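PDB 2V8T: manganese-containing pseudocatalase from Thermus thermophilus, which probably breaks hydrogen peroxide down to water and oxygen at a pair of manganese ions held in each subunit. Local coordinates for residues A[12-17]-A[81-86]; A[18-23]-A[114-119]; A[24-29]-A[172-177]; A[101-106]-A[277-282]; A[181-186]-A[219-224]. One frame throughout, in Å; residues are numbered along the deposited sequence.

Contact 1 of 5, residues A[12-17]-A[81-86]; sequences LPMPKE and INSLLA. With SO4 (sulfate ion), chain H.
M14 carries its CG anti to the backbone N (chi1 -173°) and bends at both following torsions; in the conformer described, this folds the methyl CE back to 4.1 Å from S83 CB. On the other side S83 sets OG anti to its own carbonyl carbon (chi1 -66°), beside the backbone N, where it bonds to A79 O one turn back in the helix. On the loop side P15, its CB directed at the helix, makes the closest approach: CG rests 3.5 Å from S83 O, and CD packs against S83 CB at 3.9 Å. The L84 side chain starts off away from the loop but brings CD2 back to 4.4 Å from P15 CG. Replacing P15 by an alanine is likely to open a gap over S83 O and L84 CD2 and let the loop backbone turn more freely. Here the segment leading into helix 20-26 crosses the C-terminal end of helix 57-85, one of the long helices of the ferritin-like four-helix bundle, and V173 from helix 172-200 closes in on P15, S83 and L84. No direct hydrogen bond joins the segments. One water ties the two together instead, donating to P13 O at 2.9 Å and to S83 OG at 2.8 Å. Just beyond, K16 N gives a nearly straight bond to O2 of a sulfate, 2.9 Å away, an ion probably taken up from the crystallisation liquor and also held by N171 ND2.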
# COMPACT_ATOMS: atom_id res chain seq x y z
N LEU A 12 -27.92 -9.48 19.03
CA LEU A 12 -27.85 -8.04 18.77
C LEU A 12 -29.26 -7.48 18.58
O LEU A 12 -30.13 -8.13 18.03
CB LEU A 12 -27.04 -7.78 17.52
CG LEU A 12 -25.55 -8.10 17.61
CD1 LEU A 12 -24.91 -7.92 16.23
CD2 LEU A 12 -24.87 -7.27 18.65
N PRO A 13 -29.49 -6.22 19.02
CA PRO A 13 -30.76 -5.55 18.74
C PRO A 13 -30.84 -5.03 17.30
O PRO A 13 -29.83 -5.02 16.58
CB PRO A 13 -30.78 -4.40 19.75
CG PRO A 13 -29.31 -4.03 19.84
CD PRO A 13 -28.57 -5.37 19.77
N MET A 14 -32.01 -4.56 16.91
CA MET A 14 -32.24 -4.07 15.55
C MET A 14 -32.23 -2.57 15.48
O MET A 14 -33.00 -1.96 16.18
CB MET A 14 -33.64 -4.56 15.22
CG MET A 14 -34.03 -4.32 13.81
SD MET A 14 -32.82 -5.07 12.66
CE MET A 14 -31.19 -4.49 13.09
N PRO A 15 -31.36 -1.94 14.63
CA PRO A 15 -31.44 -0.49 14.54
C PRO A 15 -32.74 0.01 14.03
O PRO A 15 -33.40 -0.65 13.24
CB PRO A 15 -30.30 -0.17 13.53
CG PRO A 15 -29.35 -1.33 13.67
CD PRO A 15 -30.23 -2.50 13.91
N LYS A 16 -33.10 1.23 14.42
CA LYS A 16 -34.30 1.88 13.88
C LYS A 16 -34.18 2.23 12.42
O LYS A 16 -35.19 2.23 11.69
CB LYS A 16 -34.62 3.11 14.69
CG LYS A 16 -35.08 2.83 16.11
CD LYS A 16 -35.31 4.09 16.96
CE LYS A 16 -34.02 4.83 17.32
NZ LYS A 16 -34.23 6.14 18.04
N GLU A 17 -32.98 2.55 11.92
CA GLU A 17 -32.76 2.92 10.54
C GLU A 17 -31.26 2.83 10.24
O GLU A 17 -30.44 2.74 11.17
CB GLU A 17 -33.33 4.27 10.15
CG GLU A 17 -32.67 5.34 10.86
CD GLU A 17 -33.31 6.73 10.49
OE1 GLU A 17 -34.17 6.82 9.60
OE2 GLU A 17 -32.89 7.72 11.09
N ILE A 81 -21.92 -3.94 11.85
CA ILE A 81 -21.83 -3.09 10.67
C ILE A 81 -22.98 -3.36 9.71
O ILE A 81 -23.63 -2.43 9.22
CB ILE A 81 -20.44 -3.28 10.00
CG1 ILE A 81 -19.36 -2.72 10.92
CG2 ILE A 81 -20.41 -2.67 8.62
CD1 ILE A 81 -17.97 -3.24 10.61
N ASN A 82 -23.25 -4.63 9.45
CA ASN A 82 -24.32 -4.98 8.53
C ASN A 82 -25.67 -4.49 9.05
O ASN A 82 -26.53 -4.07 8.27
CB ASN A 82 -24.33 -6.46 8.26
CG ASN A 82 -23.15 -6.89 7.42
OD1 ASN A 82 -22.60 -6.08 6.67
ND2 ASN A 82 -22.76 -8.18 7.53
N SER A 83 -25.89 -4.57 10.36
CA SER A 83 -27.09 -4.07 10.97
C SER A 83 -27.26 -2.58 10.72
O SER A 83 -28.37 -2.11 10.43
CB SER A 83 -27.10 -4.35 12.47
OG SER A 83 -27.18 -5.72 12.78
N LEU A 84 -26.17 -1.83 10.87
CA LEU A 84 -26.18 -0.39 10.65
C LEU A 84 -26.36 -0.02 9.18
O LEU A 84 -26.82 1.09 8.89
CB LEU A 84 -24.89 0.22 11.22
CG LEU A 84 -24.77 0.12 12.74
CD1 LEU A 84 -23.29 0.34 13.15
CD2 LEU A 84 -25.70 1.11 13.44
N LEU A 85 -25.99 -0.90 8.25
CA LEU A 85 -26.10 -0.62 6.83
C LEU A 85 -27.39 -1.16 6.20
O LEU A 85 -27.69 -0.84 5.05
CB LEU A 85 -24.91 -1.22 6.09
CG LEU A 85 -23.56 -0.56 6.40
CD1 LEU A 85 -22.44 -1.35 5.77
CD2 LEU A 85 -23.53 0.89 5.93
N ALA A 86 -28.16 -1.97 6.93
CA ALA A 86 -29.33 -2.66 6.35
C ALA A 86 -30.48 -1.71 6.19
O ALA A 86 -30.95 -1.09 7.12
CB ALA A 86 -29.76 -3.78 7.32
S SO4 H . -30.51 3.22 16.19
O1 SO4 H . -31.03 3.98 15.04
O2 SO4 H . -31.56 2.30 16.64
O3 SO4 H . -29.35 2.44 15.77
O4 SO4 H . -30.14 4.13 17.26
O HOH W 1 -29.16 -6.83 14.48

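Contact 2 of 5, residues A[18-23]-A[114-119]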
# COMPACT_ATOMS: atom_id res chain seq x y z
N GLN A 18 -30.92 2.91 8.99
CA GLN A 18 -29.54 2.84 8.59
C GLN A 18 -28.75 4.02 9.19
O GLN A 18 -29.25 5.14 9.28
CB GLN A 18 -29.32 2.96 7.05
CG GLN A 18 -29.81 1.77 6.34
CD GLN A 18 -30.07 2.04 4.86
OE1 GLN A 18 -30.96 2.85 4.53
NE2 GLN A 18 -29.31 1.44 3.98
N ASP A 19 -27.48 3.74 9.51
CA ASP A 19 -26.56 4.76 10.03
C ASP A 19 -25.21 4.52 9.40
O ASP A 19 -24.31 3.87 9.98
CB ASP A 19 -26.50 4.75 11.54
CG ASP A 19 -25.73 5.97 12.09
OD1 ASP A 19 -24.92 6.58 11.36
OD2 ASP A 19 -25.96 6.25 13.30
N PRO A 20 -25.00 5.03 8.17
CA PRO A 20 -23.76 4.78 7.45
C PRO A 20 -22.52 5.21 8.22
O PRO A 20 -21.54 4.47 8.28
CB PRO A 20 -23.95 5.56 6.13
CG PRO A 20 -25.46 5.52 5.91
CD PRO A 20 -26.02 5.71 7.32
N ASN A 21 -22.52 6.44 8.76
CA ASN A 21 -21.31 6.90 9.42
C ASN A 21 -21.01 6.12 10.71
O ASN A 21 -19.84 5.94 11.07
CB ASN A 21 -21.32 8.40 9.65
CG ASN A 21 -21.15 9.19 8.37
OD1 ASN A 21 -20.81 8.63 7.30
ND2 ASN A 21 -21.31 10.51 8.47
N ALA A 22 -22.05 5.64 11.42
CA ALA A 22 -21.78 4.72 12.53
C ALA A 22 -21.08 3.46 12.02
O ALA A 22 -20.10 3.00 12.63
CB ALA A 22 -23.04 4.37 13.27
N ALA A 23 -21.58 2.89 10.92
CA ALA A 23 -20.95 1.71 10.34
C ALA A 23 -19.47 1.99 10.00
O ALA A 23 -18.60 1.15 10.20
CB ALA A 23 -21.71 1.26 9.11
N ALA A 114 -17.69 3.33 -0.21
CA ALA A 114 -17.37 1.97 -0.62
C ALA A 114 -18.39 0.96 -0.09
O ALA A 114 -18.68 -0.01 -0.78
CB ALA A 114 -15.97 1.58 -0.19
N HIS A 115 -18.94 1.19 1.11
CA HIS A 115 -19.99 0.33 1.64
C HIS A 115 -21.13 0.12 0.68
O HIS A 115 -21.81 -0.90 0.75
CB HIS A 115 -20.55 0.94 2.93
CG HIS A 115 -19.77 0.66 4.15
ND1 HIS A 115 -19.82 1.53 5.23
CD2 HIS A 115 -19.05 -0.44 4.49
CE1 HIS A 115 -19.12 0.93 6.19
NE2 HIS A 115 -18.63 -0.26 5.79
N PHE A 116 -21.40 1.14 -0.18
CA PHE A 116 -22.54 1.16 -1.08
C PHE A 116 -22.17 0.90 -2.55
O PHE A 116 -23.06 0.66 -3.35
CB PHE A 116 -23.29 2.49 -0.94
CG PHE A 116 -23.82 2.68 0.43
CD1 PHE A 116 -25.07 2.12 0.74
CD2 PHE A 116 -23.11 3.36 1.39
CE1 PHE A 116 -25.60 2.17 1.98
CE2 PHE A 116 -23.63 3.41 2.71
CZ PHE A 116 -24.88 2.80 2.96
N ILE A 117 -20.90 1.00 -2.90
CA ILE A 117 -20.41 0.76 -4.26
C ILE A 117 -19.76 -0.62 -4.36
O ILE A 117 -20.23 -1.48 -5.08
CB ILE A 117 -19.45 1.88 -4.72
CG1 ILE A 117 -20.12 3.26 -4.67
CG2 ILE A 117 -18.92 1.54 -6.12
CD1 ILE A 117 -19.15 4.41 -4.84
N ALA A 118 -18.68 -0.82 -3.63
CA ALA A 118 -18.03 -2.13 -3.60
C ALA A 118 -18.86 -3.15 -2.84
O ALA A 118 -19.00 -4.30 -3.24
CB ALA A 118 -16.65 -2.03 -2.95
N GLY A 119 -19.32 -2.77 -1.66
CA GLY A 119 -20.25 -3.59 -0.93
C GLY A 119 -21.66 -3.36 -1.42
O GLY A 119 -21.99 -2.31 -1.96
O HOH W 2 -21.09 4.06 4.93
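H115 and F116 both turn their rings toward the first turn of helix 20-26, a short helix packed beside the long ones of the ferritin-like bundle. From CB, the H115 side chain swings its CG anti to the carbonyl carbon, and the ring then reaches toward A23 on helix 20-26. ND1 has water 2 in the ring plane at 2.8 Å; the same water makes a long, weak bond to P20 O. CE1 comes next and packs against the methyl CB of A23 at 3.9 Å, approaching obliquely. At the far tip NE2 is hydrogen-bonded to Q27 OE1, so the imidazole has a polar partner on each nitrogen and its rotation is well fixed. F116 meets P20 at about a right angle, the proline lying at the edge of the phenyl ring: P20 CB is 4.1 Å from F116 CE2, and P20 CG sits at the same distance from CZ. F106 adds a T-shaped contact to the phenyl group, and L85 packs against both aromatic residues. The helix start is held by D19 at the N-cap. Its OD2 pairs with N171 ND2 and makes a salt bridge to K108 of the fourth subunit, while OD1 accepts from A22 N at 3.0 Å, the donor standing well above the carboxylate plane, 63° out of it.

Contact 3 of 5, residues A[24-29]-A[172-177]; sequences AAVQAL and PVAREM
V26 and M177 reach for each other tip to tip, V26 CG1 touching M177 CE at 3.7 Å. The methionine makes the long bump: CG lies anti to the backbone N (chi1 174°), then the chain bends at chi2 and chi3, so that the terminal methyl hangs well out from its helix. What receives it is the notch between V26 and L29, one turn apart. L29 CD1 forms the other lip, 4.2 Å from M177 CE, and the two receiving methyls, V26 CG1 and L29 CD1, stand 4.7 Å from each other. V26 is itself forked, and its second branch, CG2, is turned to the small side chain of A174, whose CB it meets at 4.2 Å. A174 and M177 lie three residues apart, so one helix offers a shallow spot and then a projecting arm to the two prongs of the valine. Helix 172-200 is one of the four long helices of the ferritin-like bundle and carries the manganese ligand H188; the short helices 20-26 and 28-31 lie against its beginning. I81 and V165, from two other long helices, also press on V26, and T80 touches M177. Near the far end of the contact the side chain of L29 comes within about 6 Å of that of E36, a manganese ligand, to which its backbone is hydrogen-bonded as well.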
# COMPACT_ATOMS: atom_id res chain seq x y z
N ALA A 24 -19.21 3.18 9.41
CA ALA A 24 -17.85 3.54 9.02
C ALA A 24 -16.93 3.61 10.21
O ALA A 24 -15.75 3.25 10.11
CB ALA A 24 -17.86 4.87 8.26
N ALA A 25 -17.42 4.10 11.37
CA ALA A 25 -16.60 4.17 12.57
C ALA A 25 -16.34 2.74 13.13
O ALA A 25 -15.23 2.40 13.51
CB ALA A 25 -17.28 5.04 13.63
N VAL A 26 -17.41 1.94 13.17
CA VAL A 26 -17.29 0.57 13.67
C VAL A 26 -16.33 -0.26 12.82
O VAL A 26 -15.69 -1.19 13.33
CB VAL A 26 -18.69 -0.08 13.85
CG1 VAL A 26 -18.56 -1.55 14.25
CG2 VAL A 26 -19.49 0.69 14.90
N GLN A 27 -16.16 0.10 11.53
CA GLN A 27 -15.14 -0.57 10.73
C GLN A 27 -13.76 -0.55 11.37
O GLN A 27 -12.99 -1.48 11.15
CB GLN A 27 -15.07 0.03 9.32
CG GLN A 27 -16.18 -0.39 8.38
CD GLN A 27 -16.13 -1.78 7.78
OE1 GLN A 27 -17.08 -2.18 7.08
NE2 GLN A 27 -15.07 -2.54 8.01
N ALA A 28 -13.40 0.50 12.13
CA ALA A 28 -12.10 0.47 12.79
C ALA A 28 -11.91 -0.78 13.64
O ALA A 28 -10.79 -1.27 13.80
CB ALA A 28 -11.92 1.70 13.70
N LEU A 29 -13.01 -1.25 14.22
CA LEU A 29 -13.02 -2.39 15.13
C LEU A 29 -13.03 -3.72 14.39
O LEU A 29 -12.93 -4.78 15.01
CB LEU A 29 -14.22 -2.31 16.08
CG LEU A 29 -14.38 -0.94 16.78
CD1 LEU A 29 -15.54 -1.03 17.76
CD2 LEU A 29 -13.09 -0.49 17.46
N PRO A 172 -27.77 1.37 19.74
CA PRO A 172 -27.71 0.19 20.64
C PRO A 172 -26.99 -0.99 20.06
O PRO A 172 -26.34 -1.74 20.81
CB PRO A 172 -29.20 -0.09 20.93
CG PRO A 172 -29.82 1.31 20.89
CD PRO A 172 -29.13 1.99 19.73
N VAL A 173 -27.08 -1.25 18.75
CA VAL A 173 -26.40 -2.42 18.21
C VAL A 173 -24.88 -2.31 18.45
O VAL A 173 -24.20 -3.28 18.78
CB VAL A 173 -26.77 -2.69 16.75
CG1 VAL A 173 -26.24 -1.64 15.78
CG2 VAL A 173 -26.35 -4.08 16.34
N ALA A 174 -24.35 -1.11 18.23
CA ALA A 174 -22.93 -0.87 18.45
C ALA A 174 -22.58 -0.91 19.92
O ALA A 174 -21.55 -1.46 20.31
CB ALA A 174 -22.51 0.47 17.83
N ARG A 175 -23.43 -0.30 20.76
CA ARG A 175 -23.13 -0.27 22.20
C ARG A 175 -23.15 -1.67 22.81
O ARG A 175 -22.35 -1.95 23.69
CB ARG A 175 -24.23 0.57 22.92
CG ARG A 175 -24.17 2.11 22.62
CD ARG A 175 -25.17 2.96 23.29
NE ARG A 175 -25.17 3.00 24.72
CZ ARG A 175 -24.85 3.96 25.59
NH1 ARG A 175 -24.22 5.07 25.32
NH2 ARG A 175 -25.21 3.69 26.83
N GLU A 176 -24.07 -2.50 22.36
CA GLU A 176 -24.14 -3.89 22.87
C GLU A 176 -22.91 -4.70 22.46
O GLU A 176 -22.26 -5.35 23.27
CB GLU A 176 -25.40 -4.66 22.49
CG GLU A 176 -26.62 -4.13 23.19
CD GLU A 176 -26.67 -4.27 24.70
OE1 GLU A 176 -25.84 -5.01 25.28
OE2 GLU A 176 -27.55 -3.59 25.29
N MET A 177 -22.58 -4.63 21.17
CA MET A 177 -21.40 -5.33 20.69
C MET A 177 -20.16 -4.85 21.43
O MET A 177 -19.31 -5.66 21.85
CB MET A 177 -21.26 -5.18 19.18
CG MET A 177 -19.98 -5.75 18.61
SD MET A 177 -18.53 -4.67 18.68
CE MET A 177 -19.00 -3.45 17.43

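Contact 4 of 5, residues A[101-106]-A[277-282]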
# COMPACT_ATOMS: atom_id res chain seq x y z
N SER A 101 -34.50 6.92 -9.82
CA SER A 101 -34.88 7.91 -8.83
C SER A 101 -33.80 8.22 -7.78
O SER A 101 -34.15 8.69 -6.69
CB SER A 101 -36.12 7.38 -8.07
OG SER A 101 -35.67 6.28 -7.12
N THR A 102 -32.59 7.86 -8.05
CA THR A 102 -31.47 8.09 -7.13
C THR A 102 -31.72 7.54 -5.70
O THR A 102 -31.57 8.24 -4.67
CB THR A 102 -31.12 9.60 -7.10
OG1 THR A 102 -31.57 10.17 -8.37
CG2 THR A 102 -29.59 9.79 -6.94
N PRO A 103 -32.00 6.27 -5.63
CA PRO A 103 -32.33 5.68 -4.31
C PRO A 103 -31.13 5.59 -3.36
O PRO A 103 -31.33 5.39 -2.17
CB PRO A 103 -32.88 4.31 -4.66
CG PRO A 103 -32.19 3.96 -5.97
CD PRO A 103 -32.16 5.29 -6.72
N LEU A 104 -29.91 5.72 -3.89
CA LEU A 104 -28.71 5.75 -3.08
C LEU A 104 -28.16 7.18 -2.94
O LEU A 104 -26.99 7.36 -2.59
CB LEU A 104 -27.64 4.81 -3.59
CG LEU A 104 -28.04 3.33 -3.65
CD1 LEU A 104 -26.88 2.52 -4.27
CD2 LEU A 104 -28.43 2.77 -2.30
N GLY A 105 -28.99 8.20 -3.17
CA GLY A 105 -28.47 9.55 -3.14
C GLY A 105 -27.79 9.91 -1.83
O GLY A 105 -26.74 10.61 -1.84
N PHE A 106 -28.33 9.45 -0.73
CA PHE A 106 -27.69 9.75 0.57
C PHE A 106 -26.24 9.30 0.63
O PHE A 106 -25.41 9.90 1.33
CB PHE A 106 -28.50 9.08 1.71
CG PHE A 106 -28.43 7.58 1.73
CD1 PHE A 106 -27.45 6.91 2.47
CD2 PHE A 106 -29.27 6.79 0.94
CE1 PHE A 106 -27.31 5.56 2.43
CE2 PHE A 106 -29.14 5.42 0.91
CZ PHE A 106 -28.17 4.81 1.64
N ASP A 277 -32.14 -5.37 -0.30
CA ASP A 277 -31.89 -3.98 -0.66
C ASP A 277 -31.83 -3.92 -2.18
O ASP A 277 -30.82 -4.26 -2.81
CB ASP A 277 -30.61 -3.45 0.01
CG ASP A 277 -30.35 -1.97 -0.21
OD1 ASP A 277 -30.80 -1.45 -1.28
OD2 ASP A 277 -29.65 -1.36 0.64
N ALA A 278 -32.97 -3.61 -2.80
CA ALA A 278 -33.08 -3.67 -4.26
C ALA A 278 -32.10 -2.73 -4.95
O ALA A 278 -31.54 -3.07 -5.99
CB ALA A 278 -34.51 -3.35 -4.69
N ALA A 279 -31.92 -1.51 -4.41
CA ALA A 279 -30.98 -0.57 -5.01
C ALA A 279 -29.55 -1.10 -5.02
O ALA A 279 -28.72 -0.73 -5.86
CB ALA A 279 -31.03 0.76 -4.31
N GLU A 280 -29.22 -1.96 -4.06
CA GLU A 280 -27.92 -2.60 -4.03
C GLU A 280 -27.89 -3.91 -4.82
O GLU A 280 -26.86 -4.59 -4.89
CB GLU A 280 -27.46 -2.83 -2.61
CG GLU A 280 -26.99 -1.56 -1.98
CD GLU A 280 -25.73 -0.98 -2.66
OE1 GLU A 280 -25.14 -1.66 -3.51
OE2 GLU A 280 -25.33 0.17 -2.31
N PHE A 281 -29.04 -4.32 -5.38
CA PHE A 281 -29.12 -5.57 -6.12
C PHE A 281 -28.74 -6.77 -5.22
O PHE A 281 -28.14 -7.73 -5.68
CB PHE A 281 -28.31 -5.55 -7.41
CG PHE A 281 -28.38 -4.23 -8.13
CD1 PHE A 281 -29.59 -3.79 -8.63
CD2 PHE A 281 -27.29 -3.36 -8.21
CE1 PHE A 281 -29.72 -2.53 -9.21
CE2 PHE A 281 -27.43 -2.11 -8.78
CZ PHE A 281 -28.64 -1.70 -9.29
N ALA A 282 -29.17 -6.68 -3.95
CA ALA A 282 -28.63 -7.59 -2.92
C ALA A 282 -29.81 -8.21 -2.17
O ALA A 282 -30.57 -7.47 -1.53
CB ALA A 282 -27.70 -6.80 -2.01
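L104 and P103 put their apolar atoms on A279, and this is the hydrophobic part of the contact. The single methyl of A279 touches both: P103 CG is 3.8 Å from A279 CB, and L104 CD2 is 3.9 Å from it. L104 sets CG anti to its carbonyl carbon and runs out extended (chi2 177°), which brings its forked end up against the 277-282 turn. On the other branch L104 CD1 lies 3.4 Å from E280 OE2, the glutamate chain crossing the leucine at about a right angle in the conformer described. A glycine in place of L104 would probably remove both methyls from A279 CB and E280 OE2, leaving a gap between the two loops.

Hydrogen bonds work inside each segment and not between them. T102 to G105 is a type I turn, closed by G105 N to T102 O at 3.0 Å, which presents P103 and L104 together. In the other loop D277 organises the bend: its OD1 takes E280 N at 3.2 Å from above the carboxylate plane, an Asx motif, while D277 N bonds A282 O and A282 N returns to D277 O, with F281 and A282 forming a G1 beta bulge opposite D277.

The charged group that touches across the contact, E280, sends OE1 to a salt bridge with R164 of the third subunit, whose E167 also packs on P103 and A279. Two loops, each braced by its own hydrogen bonds, thus meet mainly through apolar side chains, while the E280 carboxylate, with a methyl against OE2, is held by the neighbouring subunit.

Contact 5 of 5, residues A[181-186]-A[219-224]; sequences LLVRGG and PEAKKY
V183 is the residue most deeply engaged, and its CG2 does the work. With CG1 anti to the backbone N (chi1 174°), CG2 lies beside that nitrogen and is directed at the neighbouring helix. There it finds three atoms at once: A221 O at 3.5 Å, A221 CB at 3.9 Å and Y224 CB at 4.0 Å. The methyl therefore drops between two residues that lie three apart on helix 219-226.

A221 is the next most buried. Its small side chain lets the backbones come close, V183 CA and A221 CA being 6.1 Å apart, and its methyl also faces L182 CB at 4.4 Å. The two helical segments pass at 9.0 Å between axes, with a signed crossing angle of -58°; helix 219-226 is a short one, laid slantwise over helix 172-200 of the ferritin-like four-helix bundle.

Y224 meets V183 with CB alone. Its ring leads off along helix 172-200, where Y180 makes an edge-to-face contact and OH reaches E176 OE1 in a weak hydrogen bond. E176 also takes a salt bridge from K223, and E220 pairs with R175, so charged links run beside the apolar patch. Facing the other way, L181 and R184 pack on H73, a manganese ligand.

Across the 181-186 and 219-224 segments nothing is hydrogen-bonded: the fit depends on one valine methyl, an alanine and the base of a tyrosine, consistent with the polar links to residues 175 and 176, earlier on the same long helix, adding to a contact that has no directional bond of its own.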
# COMPACT_ATOMS: atom_id res chain seq x y z
N LEU A 181 -17.59 -6.91 23.86
CA LEU A 181 -16.20 -7.11 23.49
C LEU A 181 -15.22 -6.38 24.39
O LEU A 181 -14.05 -6.79 24.47
CB LEU A 181 -15.99 -6.83 22.02
CG LEU A 181 -16.73 -7.79 21.06
CD1 LEU A 181 -16.32 -7.54 19.62
CD2 LEU A 181 -16.51 -9.27 21.42
N LEU A 182 -15.66 -5.34 25.09
CA LEU A 182 -14.81 -4.76 26.16
C LEU A 182 -14.59 -5.81 27.25
O LEU A 182 -13.49 -5.95 27.81
CB LEU A 182 -15.46 -3.53 26.76
CG LEU A 182 -15.42 -2.28 25.88
CD1 LEU A 182 -16.31 -1.21 26.48
CD2 LEU A 182 -13.98 -1.78 25.68
N VAL A 183 -15.65 -6.55 27.60
CA VAL A 183 -15.52 -7.58 28.63
C VAL A 183 -14.64 -8.73 28.13
O VAL A 183 -13.73 -9.19 28.83
CB VAL A 183 -16.91 -8.04 29.10
CG1 VAL A 183 -16.75 -9.23 30.07
CG2 VAL A 183 -17.61 -6.86 29.76
N ARG A 184 -14.87 -9.19 26.88
CA ARG A 184 -14.04 -10.27 26.35
C ARG A 184 -12.58 -9.84 26.22
O ARG A 184 -11.67 -10.62 26.50
CB ARG A 184 -14.57 -10.75 25.00
CG ARG A 184 -16.02 -11.27 25.04
CD ARG A 184 -16.28 -12.25 26.16
NE ARG A 184 -15.37 -13.39 26.06
CZ ARG A 184 -15.00 -14.15 27.08
NH1 ARG A 184 -15.49 -13.97 28.30
NH2 ARG A 184 -14.12 -15.13 26.86
N GLY A 185 -12.35 -8.57 25.81
CA GLY A 185 -10.97 -8.10 25.69
C GLY A 185 -10.31 -7.97 27.03
O GLY A 185 -9.09 -8.13 27.16
N GLY A 186 -11.09 -7.68 28.08
CA GLY A 186 -10.56 -7.71 29.42
C GLY A 186 -10.10 -9.09 29.81
O GLY A 186 -9.04 -9.26 30.45
N PRO A 219 -22.20 1.18 30.48
CA PRO A 219 -23.36 0.43 31.00
C PRO A 219 -23.53 -0.98 30.41
O PRO A 219 -23.84 -1.93 31.14
CB PRO A 219 -24.54 1.35 30.69
CG PRO A 219 -23.99 2.68 30.59
CD PRO A 219 -22.56 2.59 30.18
N GLU A 220 -23.31 -1.14 29.11
CA GLU A 220 -23.50 -2.47 28.53
C GLU A 220 -22.44 -3.43 29.02
O GLU A 220 -22.71 -4.63 29.26
CB GLU A 220 -23.49 -2.35 27.00
CG GLU A 220 -24.68 -1.61 26.42
CD GLU A 220 -24.62 -0.11 26.50
OE1 GLU A 220 -23.55 0.47 26.87
OE2 GLU A 220 -25.68 0.52 26.22
N ALA A 221 -21.18 -2.95 29.18
CA ALA A 221 -20.15 -3.79 29.72
C ALA A 221 -20.45 -4.18 31.17
O ALA A 221 -20.24 -5.32 31.56
CB ALA A 221 -18.78 -3.12 29.66
N LYS A 222 -20.96 -3.22 31.96
CA LYS A 222 -21.32 -3.50 33.34
C LYS A 222 -22.35 -4.65 33.38
O LYS A 222 -22.26 -5.54 34.22
CB LYS A 222 -21.82 -2.23 34.01
CG LYS A 222 -21.93 -2.37 35.50
CD LYS A 222 -23.23 -2.77 35.98
CE LYS A 222 -23.31 -2.61 37.55
NZ LYS A 222 -24.70 -2.99 37.81
N LYS A 223 -23.35 -4.62 32.50
CA LYS A 223 -24.33 -5.70 32.47
C LYS A 223 -23.67 -7.06 32.23
O LYS A 223 -23.95 -8.05 32.91
CB LYS A 223 -25.38 -5.43 31.41
CG LYS A 223 -26.46 -6.52 31.31
CD LYS A 223 -27.39 -6.40 30.11
CE LYS A 223 -26.71 -6.55 28.74
NZ LYS A 223 -27.56 -6.07 27.63
N TYR A 224 -22.76 -7.12 31.24
CA TYR A 224 -22.09 -8.39 30.95
C TYR A 224 -21.21 -8.85 32.11
O TYR A 224 -21.12 -10.06 32.34
CB TYR A 224 -21.34 -8.31 29.62
CG TYR A 224 -22.27 -8.16 28.44
CD1 TYR A 224 -23.18 -9.16 28.14
CD2 TYR A 224 -22.21 -7.06 27.59
CE1 TYR A 224 -24.06 -8.98 27.06
CE2 TYR A 224 -23.07 -6.90 26.54
CZ TYR A 224 -24.00 -7.84 26.29
OH TYR A 224 -24.91 -7.66 25.24

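In the fold
Contacts 1, 2 and 3 form one continuous cluster, their centres 10 to 13 Å apart. Between contacts 1 and 2, L84 O probably accepts from D19 N at 2.8 Å and L85 O from Q18 NE2 at 3.0 Å; between contacts 1 and 3, I81 CG1 packs on V26 CG1 at 3.6 Å. Contact 4 continues outward from contact 2, about 12 Å between centres, with P20 CG 3.9 Å from F106 CE1. In the other direction contacts 3 and 5 share helix 172-200, their centres 14 Å apart. These two lie nearest the manganese pair: the side chain of M177 is about 9 Å, and that of L182 about 10 Å, from a manganese ion.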